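Local coordinates for protein beta-L-arabinobiosidase (Bacteroides thetaiotaomicron, PDB 5MQR) that probably hydrolyses beta-L-arabinose-containing linkages during breakdown of plant pectin by a gut bacterium, at residues Glu120-Pro125 and Gly196-Ile201; Gln151-Tyr156 and Ile164-Tyr169; Arg187-Ile192 and Tyr202-Asn207. One frame throughout, in Å; residues are numbered along the deposited sequence.

Contact 1: residues Glu120-Pro125 and Gly196-Ile201; sequences EIVFPP and GSFGPI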
loop_
_atom_site.group_PDB
_atom_site.type_symbol
_atom_site.label_atom_id
_atom_site.label_comp_id
_atom_site.label_asym_id
_atom_site.label_seq_id
_atom_site.Cartn_x
_atom_site.Cartn_y
_atom_site.Cartn_z
ATOM N N GLU A 120 1.202 15.668 37.367
ATOM C CA GLU A 120 1.154 16.827 38.216
ATOM C C GLU A 120 -0.338 17.034 38.491
ATOM O O GLU A 120 -1.136 16.991 37.552
ATOM C CB GLU A 120 1.727 17.995 37.413
ATOM C CG GLU A 120 2.734 18.872 38.115
ATOM C CD GLU A 120 3.096 20.108 37.286
ATOM O OE1 GLU A 120 3.440 19.950 36.090
ATOM O OE2 GLU A 120 3.026 21.232 37.832
ATOM N N ILE A 121 -0.728 17.264 39.744
ATOM C CA ILE A 121 -2.141 17.509 40.053
ATOM C C ILE A 121 -2.551 18.850 39.433
ATOM O O ILE A 121 -1.966 19.891 39.750
ATOM C CB ILE A 121 -2.432 17.502 41.570
ATOM C CG1 ILE A 121 -2.139 16.110 42.178
ATOM C CG2 ILE A 121 -3.888 17.875 41.854
ATOM C CD1 ILE A 121 -1.900 16.131 43.674
ATOM N N VAL A 122 -3.535 18.816 38.538
ATOM C CA VAL A 122 -3.958 20.013 37.792
ATOM C C VAL A 122 -5.324 20.521 38.288
ATOM O O VAL A 122 -5.557 21.716 38.299
ATOM C CB VAL A 122 -3.866 19.786 36.257
ATOM C CG1 VAL A 122 -4.889 18.772 35.751
ATOM C CG2 VAL A 122 -3.981 21.096 35.506
ATOM N N PHE A 123 -6.201 19.615 38.716
ATOM C CA PHE A 123 -7.370 19.976 39.525
ATOM C C PHE A 123 -7.378 19.083 40.777
ATOM O O PHE A 123 -7.450 17.870 40.646
ATOM C CB PHE A 123 -8.656 19.834 38.725
ATOM C CG PHE A 123 -8.721 20.746 37.521
ATOM C CD1 PHE A 123 -8.750 22.117 37.681
ATOM C CD2 PHE A 123 -8.738 20.234 36.232
ATOM C CE1 PHE A 123 -8.809 22.966 36.600
ATOM C CE2 PHE A 123 -8.795 21.084 35.136
ATOM C CZ PHE A 123 -8.833 22.453 35.328
ATOM N N PRO A 124 -7.262 19.679 41.985
ATOM C CA PRO A 124 -7.106 18.905 43.201
ATOM C C PRO A 124 -8.449 18.483 43.823
ATOM O O PRO A 124 -9.505 18.941 43.369
ATOM C CB PRO A 124 -6.379 19.901 44.135
ATOM C CG PRO A 124 -6.906 21.224 43.753
ATOM C CD PRO A 124 -7.262 21.133 42.283
ATOM N N PRO A 125 -8.407 17.632 44.871
ATOM C CA PRO A 125 -9.611 17.276 45.639
ATOM C C PRO A 125 -10.396 18.511 46.088
ATOM O O PRO A 125 -9.790 19.512 46.501
ATOM C CB PRO A 125 -9.043 16.543 46.855
ATOM C CG PRO A 125 -7.747 15.972 46.380
ATOM C CD PRO A 125 -7.200 16.977 45.413
ATOM N N GLY A 196 5.168 25.980 31.371
ATOM C CA GLY A 196 4.808 24.828 32.214
ATOM C C GLY A 196 3.990 25.162 33.461
ATOM O O GLY A 196 3.357 24.277 34.021
ATOM N N SER A 197 3.990 26.419 33.902
ATOM C CA SER A 197 3.148 26.823 35.045
ATOM C C SER A 197 1.646 26.830 34.692
ATOM O O SER A 197 1.253 26.839 33.519
ATOM C CB SER A 197 3.590 28.184 35.627
ATOM O OG SER A 197 3.279 29.249 34.762
ATOM N N PHE A 198 0.831 26.809 35.734
ATOM C CA PHE A 198 -0.619 26.939 35.625
ATOM C C PHE A 198 -1.101 28.299 36.124
ATOM O O PHE A 198 -0.539 28.888 37.058
ATOM C CB PHE A 198 -1.322 25.862 36.454
ATOM C CG PHE A 198 -0.873 24.449 36.179
ATOM C CD1 PHE A 198 -0.447 24.043 34.923
ATOM C CD2 PHE A 198 -0.940 23.501 37.195
ATOM C CE1 PHE A 198 -0.052 22.744 34.701
ATOM C CE2 PHE A 198 -0.567 22.197 36.976
ATOM C CZ PHE A 198 -0.124 21.814 35.727
ATOM N N GLY A 199 -2.173 28.787 35.511
ATOM C CA GLY A 199 -2.908 29.929 36.036
ATOM C C GLY A 199 -3.869 29.510 37.130
ATOM O O GLY A 199 -3.955 28.318 37.468
ATOM N N PRO A 200 -4.603 30.487 37.703
ATOM C CA PRO A 200 -5.503 30.083 38.779
ATOM C C PRO A 200 -6.704 29.290 38.269
ATOM O O PRO A 200 -7.031 29.338 37.080
ATOM C CB PRO A 200 -5.916 31.407 39.447
ATOM C CG PRO A 200 -4.980 32.456 38.909
ATOM C CD PRO A 200 -4.509 31.956 37.574
ATOM N N ILE A 201 -7.291 28.510 39.173
ATOM C CA ILE A 201 -8.484 27.747 38.881
ATOM C C ILE A 201 -9.709 28.647 38.990
ATOM O O ILE A 201 -9.855 29.382 39.960
ATOM C CB ILE A 201 -8.661 26.546 39.835
ATOM C CG1 ILE A 201 -7.468 25.591 39.704
ATOM C CG2 ILE A 201 -9.965 25.800 39.505
ATOM C CD1 ILE A 201 -7.382 24.564 40.804
#
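The ring of Phe198 is the centre on which Val122 and Glu120 converge, while Ile201 fills a second, largely apolar patch against Phe123 and Pro124. Val122 lies across Phe198 at about a right angle, and its CG2 methyl sits over one face of the ring, 4.0 Å from the centroid and offset toward the rim, in a CH-pi contact. The first torsion explains the choice of branch: chi1 68° puts CG2 opposite the backbone N, beside the carbonyl carbon, and this is the methyl over the ring. The Glu120 and Phe198 side chains come at each other from opposite directions, carboxylate and ring planes 18° apart, with Glu120 OE2 3.8 Å from Phe198 CE2. At the ring's edge, near its plane, lies Ile121 O. Farther along, Ile201 extends its CD1 methyl to within 3.7 Å of Pro124 CD, and the same methyl meets the edge of the Phe123 ring. Val122 and Phe123 form a classic beta bulge opposite Thr105, where the chain turns a corner and changes the way its side chains face. Polar anchoring comes from Arg190, whose guanidinium binds both Val122 O and Gly199 O. The strand 120-123 is outermost in one four-stranded antiparallel sheet, whereas 196-201 links the last two strands of the next; such packing of side chains between consecutive sheets is consistent with adjoining blades of a beta propeller.

Contact 2: residues Gln151-Tyr156 and Ile164-Tyr169; sequences QRVGFY and ITMGNY. With EDO (1,2-ethanediol), chain H.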
loop_
_atom_site.group_PDB
_atom_site.type_symbol
_atom_site.label_atom_id
_atom_site.label_comp_id
_atom_site.label_asym_id
_atom_site.label_seq_id
_atom_site.Cartn_x
_atom_site.Cartn_y
_atom_site.Cartn_z
ATOM N N GLN A 151 -14.915 14.056 33.764
ATOM C CA GLN A 151 -14.857 14.905 32.561
ATOM C C GLN A 151 -14.928 14.026 31.350
ATOM O O GLN A 151 -14.228 13.012 31.324
ATOM C CB GLN A 151 -13.449 15.501 32.346
ATOM C CG GLN A 151 -12.992 16.502 33.297
ATOM C CD GLN A 151 -12.358 15.929 34.526
ATOM O OE1 GLN A 151 -12.927 16.034 35.582
ATOM N NE2 GLN A 151 -11.168 15.361 34.403
ATOM N N ARG A 152 -15.630 14.460 30.314
ATOM C CA ARG A 152 -15.531 13.818 28.989
ATOM C C ARG A 152 -14.722 14.654 28.010
ATOM O O ARG A 152 -14.529 14.224 26.861
ATOM C CB ARG A 152 -16.923 13.576 28.412
ATOM C CG ARG A 152 -17.838 12.744 29.286
ATOM C CD ARG A 152 -17.341 11.316 29.372
ATOM N NE ARG A 152 -18.449 10.407 29.632
ATOM C CZ ARG A 152 -18.342 9.182 30.162
ATOM N NH1 ARG A 152 -17.144 8.644 30.460
ATOM N NH2 ARG A 152 -19.462 8.470 30.363
ATOM N N VAL A 153 -14.306 15.853 28.455
ATOM C CA VAL A 153 -13.528 16.801 27.666
ATOM C C VAL A 153 -12.574 17.496 28.622
ATOM O O VAL A 153 -12.975 17.892 29.713
ATOM C CB VAL A 153 -14.403 17.865 26.918
ATOM C CG1 VAL A 153 -15.350 18.623 27.842
ATOM C CG2 VAL A 153 -13.521 18.860 26.153
ATOM N N GLY A 154 -11.322 17.631 28.183
ATOM C CA GLY A 154 -10.218 18.089 29.001
ATOM C C GLY A 154 -9.456 19.332 28.576
ATOM O O GLY A 154 -8.792 19.924 29.422
ATOM N N PHE A 155 -9.577 19.748 27.314
ATOM C CA PHE A 155 -8.669 20.700 26.716
ATOM C C PHE A 155 -9.352 21.556 25.665
ATOM O O PHE A 155 -10.155 21.041 24.894
ATOM C CB PHE A 155 -7.513 19.982 26.014
ATOM C CG PHE A 155 -6.532 19.311 26.931
ATOM C CD1 PHE A 155 -5.755 20.048 27.790
ATOM C CD2 PHE A 155 -6.336 17.949 26.871
ATOM C CE1 PHE A 155 -4.818 19.429 28.608
ATOM C CE2 PHE A 155 -5.410 17.328 27.686
ATOM C CZ PHE A 155 -4.650 18.070 28.561
ATOM N N TYR A 156 -8.982 22.838 25.599
ATOM C CA TYR A 156 -9.359 23.745 24.496
ATOM C C TYR A 156 -8.178 24.652 24.146
ATOM O O TYR A 156 -7.614 25.309 25.028
ATOM C CB TYR A 156 -10.556 24.624 24.902
ATOM C CG TYR A 156 -10.910 25.690 23.887
ATOM C CD1 TYR A 156 -11.368 25.326 22.629
ATOM C CD2 TYR A 156 -10.812 27.045 24.185
ATOM C CE1 TYR A 156 -11.694 26.262 21.678
ATOM C CE2 TYR A 156 -11.143 28.000 23.244
ATOM C CZ TYR A 156 -11.580 27.608 21.984
ATOM O OH TYR A 156 -11.940 28.516 20.996
ATOM N N ILE A 164 -6.317 25.954 27.404
ATOM C CA ILE A 164 -7.162 25.834 28.593
ATOM C C ILE A 164 -7.384 24.348 28.869
ATOM O O ILE A 164 -7.649 23.566 27.940
ATOM C CB ILE A 164 -8.523 26.550 28.424
ATOM C CG1 ILE A 164 -8.352 27.976 27.867
ATOM C CG2 ILE A 164 -9.292 26.600 29.744
ATOM C CD1 ILE A 164 -7.485 28.903 28.674
ATOM N N THR A 165 -7.246 23.948 30.130
ATOM C CA THR A 165 -7.622 22.596 30.541
ATOM C C THR A 165 -8.813 22.711 31.487
ATOM O O THR A 165 -8.979 23.730 32.158
ATOM C CB THR A 165 -6.439 21.798 31.133
ATOM O OG1 THR A 165 -6.818 20.428 31.338
ATOM C CG2 THR A 165 -5.950 22.411 32.439
HETATM N N MSE A 166 -9.673 21.689 31.495
HETATM C CA MSE A 166 -10.939 21.766 32.242
HETATM C C MSE A 166 -11.303 20.439 32.842
HETATM O O MSE A 166 -10.909 19.376 32.355
HETATM C CB MSE A 166 -12.108 22.282 31.389
HETATM C CG MSE A 166 -12.321 21.463 30.111
HETATM SE SE MSE A 166 -13.673 22.263 28.896
HETATM C CE MSE A 166 -12.483 22.681 27.394
ATOM N N GLY A 167 -12.047 20.512 33.936
ATOM C CA GLY A 167 -12.598 19.343 34.559
ATOM C C GLY A 167 -13.825 19.692 35.353
ATOM O O GLY A 167 -14.185 20.867 35.469
ATOM N N ASN A 168 -14.468 18.673 35.900
ATOM C CA ASN A 168 -15.753 18.855 36.557
ATOM C C ASN A 168 -15.825 18.086 37.874
ATOM O O ASN A 168 -15.286 16.989 37.985
ATOM C CB ASN A 168 -16.829 18.397 35.588
ATOM C CG ASN A 168 -18.203 18.386 36.204
ATOM O OD1 ASN A 168 -18.907 19.387 36.162
ATOM N ND2 ASN A 168 -18.601 17.244 36.765
ATOM N N TYR A 169 -16.504 18.668 38.860
ATOM C CA TYR A 169 -16.727 18.045 40.167
ATOM C C TYR A 169 -18.194 17.640 40.364
ATOM O O TYR A 169 -19.080 18.484 40.296
ATOM C CB TYR A 169 -16.346 19.021 41.254
ATOM C CG TYR A 169 -14.883 19.393 41.299
ATOM C CD1 TYR A 169 -13.949 18.517 41.824
ATOM C CD2 TYR A 169 -14.439 20.646 40.866
ATOM C CE1 TYR A 169 -12.607 18.855 41.904
ATOM C CE2 TYR A 169 -13.098 20.991 40.930
ATOM C CZ TYR A 169 -12.186 20.087 41.457
ATOM O OH TYR A 169 -10.867 20.410 41.555
HETATM C C1 EDO H . -19.200 7.057 33.473
HETATM O O1 EDO H . -17.756 7.060 33.368
HETATM C C2 EDO H . -19.835 5.869 32.734
HETATM O O2 EDO H . -21.116 6.164 32.171
#
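The Phe155 ring and the Thr165 side chain lie side by side and point the same way, with Thr165 OG1 obliquely placed 3.5 Å from Phe155 CE1; Ile164 O sits at the ring's edge, near its plane. The Tyr156 ring turns away from the hairpin, meets Tyr241 edge-to-face and gives its hydroxyl to a hydrogen bond with Glu234. What Tyr156 offers Met166, a selenomethionine here, is its base: Met166 CE rests 3.7 Å from Tyr156 CB, and SE lies against Val153 CG1. Two donors grip Gly154 O. Thr165 OG1 reaches it at 2.8 Å, nearly along the C=O axis, because OG1 stands opposite the backbone N (chi1 -172°), while Met166 N comes from above the carbonyl plane at 2.9 Å. Tyr156 and Ile164 form a hydrogen-bonded antiparallel pair, with Ile164 N 2.8 Å from Tyr156 O. Farther back, Asn168 N donates to Gln151 OE1, though the exact placement of the glutamine side chain is uncertain, and Gln151 NE2 is engaged by Thr105. Arg152 holds a salt bridge to Glu247 and only a weak bond to an ethanediol molecule. The hairpin supplies the first two strands of a four-stranded antiparallel sheet, and the inner strand of such a sheet characteristically lines the central channel of a beta propeller.

Contact 3: residues Arg187-Ile192 and Tyr202-Asn207; sequences RVVREI and YFIYYN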
loop_
_atom_site.group_PDB
_atom_site.type_symbol
_atom_site.label_atom_id
_atom_site.label_comp_id
_atom_site.label_asym_id
_atom_site.label_seq_id
_atom_site.Cartn_x
_atom_site.Cartn_y
_atom_site.Cartn_z
ATOM N N ARG A 187 -18.071 22.948 36.770
ATOM C CA ARG A 187 -16.940 22.730 35.923
ATOM C C ARG A 187 -15.910 23.831 36.105
ATOM O O ARG A 187 -16.255 25.000 36.205
ATOM C CB ARG A 187 -17.394 22.670 34.482
ATOM C CG ARG A 187 -16.405 21.907 33.622
ATOM C CD ARG A 187 -16.926 21.755 32.235
ATOM N NE ARG A 187 -18.125 20.926 32.220
ATOM C CZ ARG A 187 -18.163 19.608 32.012
ATOM N NH1 ARG A 187 -17.053 18.884 31.786
ATOM N NH2 ARG A 187 -19.352 19.001 32.010
ATOM N N VAL A 188 -14.644 23.427 36.147
ATOM C CA VAL A 188 -13.535 24.337 36.386
ATOM C C VAL A 188 -12.594 24.325 35.200
ATOM O O VAL A 188 -12.564 23.377 34.425
ATOM C CB VAL A 188 -12.726 24.008 37.666
ATOM C CG1 VAL A 188 -13.599 24.186 38.893
ATOM C CG2 VAL A 188 -12.128 22.600 37.626
ATOM N N VAL A 189 -11.827 25.400 35.103
ATOM C CA VAL A 189 -10.842 25.611 34.055
ATOM C C VAL A 189 -9.610 26.251 34.668
ATOM O O VAL A 189 -9.697 26.939 35.688
ATOM C CB VAL A 189 -11.328 26.587 32.955
ATOM C CG1 VAL A 189 -12.381 25.948 32.075
ATOM C CG2 VAL A 189 -11.840 27.902 33.544
ATOM N N ARG A 190 -8.478 26.053 34.008
ATOM C CA ARG A 190 -7.286 26.865 34.245
ATOM C C ARG A 190 -6.396 26.887 33.013
ATOM O O ARG A 190 -6.413 25.957 32.216
ATOM C CB ARG A 190 -6.515 26.363 35.466
ATOM C CG ARG A 190 -5.665 25.125 35.245
ATOM C CD ARG A 190 -5.257 24.499 36.578
ATOM N NE ARG A 190 -4.627 25.475 37.462
ATOM C CZ ARG A 190 -4.126 25.204 38.659
ATOM N NH1 ARG A 190 -4.157 23.975 39.164
ATOM N NH2 ARG A 190 -3.581 26.177 39.355
ATOM N N GLU A 191 -5.629 27.959 32.865
ATOM C CA GLU A 191 -4.753 28.097 31.732
ATOM C C GLU A 191 -3.485 27.301 31.978
ATOM O O GLU A 191 -2.972 27.282 33.093
ATOM C CB GLU A 191 -4.399 29.559 31.497
ATOM C CG GLU A 191 -3.532 29.731 30.247
ATOM C CD GLU A 191 -3.517 31.139 29.703
ATOM O OE1 GLU A 191 -4.141 32.036 30.316
ATOM O OE2 GLU A 191 -2.875 31.347 28.656
ATOM N N ILE A 192 -3.008 26.634 30.938
ATOM C CA ILE A 192 -1.660 26.100 30.915
ATOM C C ILE A 192 -0.752 27.052 30.102
ATOM O O ILE A 192 -1.038 27.381 28.952
ATOM C CB ILE A 192 -1.633 24.678 30.344
ATOM C CG1 ILE A 192 -2.412 23.721 31.265
ATOM C CG2 ILE A 192 -0.186 24.200 30.174
ATOM C CD1 ILE A 192 -2.903 22.475 30.552
ATOM N N TYR A 202 -10.574 28.579 37.983
ATOM C CA TYR A 202 -11.870 29.221 38.047
ATOM C C TYR A 202 -12.987 28.247 37.658
ATOM O O TYR A 202 -12.761 27.261 36.954
ATOM C CB TYR A 202 -11.938 30.425 37.114
ATOM C CG TYR A 202 -10.897 31.492 37.344
ATOM C CD1 TYR A 202 -9.639 31.417 36.727
ATOM C CD2 TYR A 202 -11.174 32.606 38.125
ATOM C CE1 TYR A 202 -8.680 32.406 36.923
ATOM C CE2 TYR A 202 -10.225 33.592 38.320
ATOM C CZ TYR A 202 -8.984 33.486 37.717
ATOM O OH TYR A 202 -8.057 34.470 37.912
ATOM N N PHE A 203 -14.191 28.562 38.117
ATOM C CA PHE A 203 -15.387 27.926 37.627
ATOM C C PHE A 203 -15.840 28.578 36.325
ATOM O O PHE A 203 -15.912 29.804 36.208
ATOM C CB PHE A 203 -16.515 28.023 38.641
ATOM C CG PHE A 203 -16.489 26.946 39.667
ATOM C CD1 PHE A 203 -17.137 25.744 39.434
ATOM C CD2 PHE A 203 -15.812 27.130 40.857
ATOM C CE1 PHE A 203 -17.128 24.745 40.368
ATOM C CE2 PHE A 203 -15.790 26.133 41.808
ATOM C CZ PHE A 203 -16.451 24.936 41.565
ATOM N N ILE A 204 -16.159 27.729 35.363
ATOM C CA ILE A 204 -16.758 28.140 34.109
ATOM C C ILE A 204 -18.275 27.801 34.054
ATOM O O ILE A 204 -19.025 28.430 33.297
ATOM C CB ILE A 204 -15.977 27.529 32.921
ATOM C CG1 ILE A 204 -16.367 28.204 31.600
ATOM C CG2 ILE A 204 -16.196 26.029 32.815
ATOM C CD1 ILE A 204 -15.466 27.865 30.417
ATOM N N TYR A 205 -18.721 26.818 34.843
ATOM C CA TYR A 205 -20.129 26.435 34.898
ATOM C C TYR A 205 -20.493 25.987 36.316
ATOM O O TYR A 205 -19.732 25.254 36.953
ATOM C CB TYR A 205 -20.395 25.306 33.897
ATOM C CG TYR A 205 -21.803 24.759 33.946
ATOM C CD1 TYR A 205 -22.827 25.330 33.177
ATOM C CD2 TYR A 205 -22.119 23.670 34.775
ATOM C CE1 TYR A 205 -24.125 24.824 33.216
ATOM C CE2 TYR A 205 -23.416 23.153 34.833
ATOM C CZ TYR A 205 -24.426 23.724 34.051
ATOM O OH TYR A 205 -25.718 23.204 34.120
ATOM N N TYR A 206 -21.649 26.442 36.793
ATOM C CA TYR A 206 -22.196 25.990 38.068
ATOM C C TYR A 206 -23.420 25.137 37.823
ATOM O O TYR A 206 -24.314 25.521 37.047
ATOM C CB TYR A 206 -22.611 27.156 38.942
ATOM C CG TYR A 206 -21.480 28.068 39.338
ATOM C CD1 TYR A 206 -20.547 27.677 40.304
ATOM C CD2 TYR A 206 -21.338 29.318 38.752
ATOM C CE1 TYR A 206 -19.507 28.518 40.685
ATOM C CE2 TYR A 206 -20.305 30.170 39.131
ATOM C CZ TYR A 206 -19.393 29.767 40.087
ATOM O OH TYR A 206 -18.378 30.616 40.436
ATOM N N ASN A 207 -23.465 23.986 38.492
ATOM C CA ASN A 207 -24.686 23.205 38.568
ATOM C C ASN A 207 -25.668 23.948 39.465
ATOM O O ASN A 207 -25.264 24.761 40.299
ATOM C CB ASN A 207 -24.409 21.792 39.091
ATOM C CG ASN A 207 -23.767 20.891 38.047
ATOM O OD1 ASN A 207 -22.573 20.628 38.094
ATOM N ND2 ASN A 207 -24.558 20.407 37.117
#
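Antiparallel pairing joins Arg187-Val189 to Tyr202-Tyr205, but its register slips by one residue at a classic beta bulge, where Ile204 and Tyr205 both face Arg187. This hairpin forms the outer half of a four-stranded sheet, consistent with a beta-propeller blade. Before the bulge the ladder is regular: Val189 N donates to Tyr202 O at 2.8 Å, and Tyr202 N returns the bond to Val189 O at 3.0 Å. At the bulge, Arg187 O receives Ile204 N at 2.9 Å and, more weakly, Tyr205 N at 3.4 Å, so one carbonyl serves two successive amides. Arg187 N in turn binds Tyr205 O, closing the pair on the far side of the irregularity.

At the bulge Ile204 packs on Val189. It crosses that side chain at about a right angle, its CG2 methyl 3.9 Å from Val189 CG1, and the same methyl also touches Arg187 CB; Cys232 of the helix 226-236 packs on both Val189 and Ile204. Arg187 and Tyr205 meet mainly through their CB atoms, since the polar ends depart to other partners. The guanidinium of Arg187 forms a salt bridge with Glu248 and a cation-pi contact with Trp245, and the Tyr205 hydroxyl bonds to Asp253. With two such partners the arginine is likely to stay charged although it is buried.

On the other face of the sheet, Val188 and Phe203 make the non-hydrogen-bonded pair. Val188 sets CG1 beside its own backbone N (chi1 -65°), which carries that methyl above the aromatic ring. Val188 CG1 stands over the centre of the Phe203 ring, 3.8 Å from the centroid and 7° off the normal.

Contacts 2 and 3 are successive hairpins of one sheet, their centres about 8 Å apart, and the strands 163-170 and 186-192 join them: Gly167 O lies 2.7 Å from Val188 N, and Thr165 O 3.0 Å from Arg190 N. Contact 1 brings in the preceding sheet. Its Pro124 O is 2.7 Å from Tyr169 OH, while the Phe123 ring packs on the backbone around Met166 and brings CD1 to 3.4 Å from Val188 CG2. A calcium ion lies about 4 Å from the side chain of Phe155 in contact 2, on the strand that would be innermost in a propeller blade, whereas Arg187 of contact 3 and Phe123 of contact 1 have side chains about 10 and 11 Å from bound calcium.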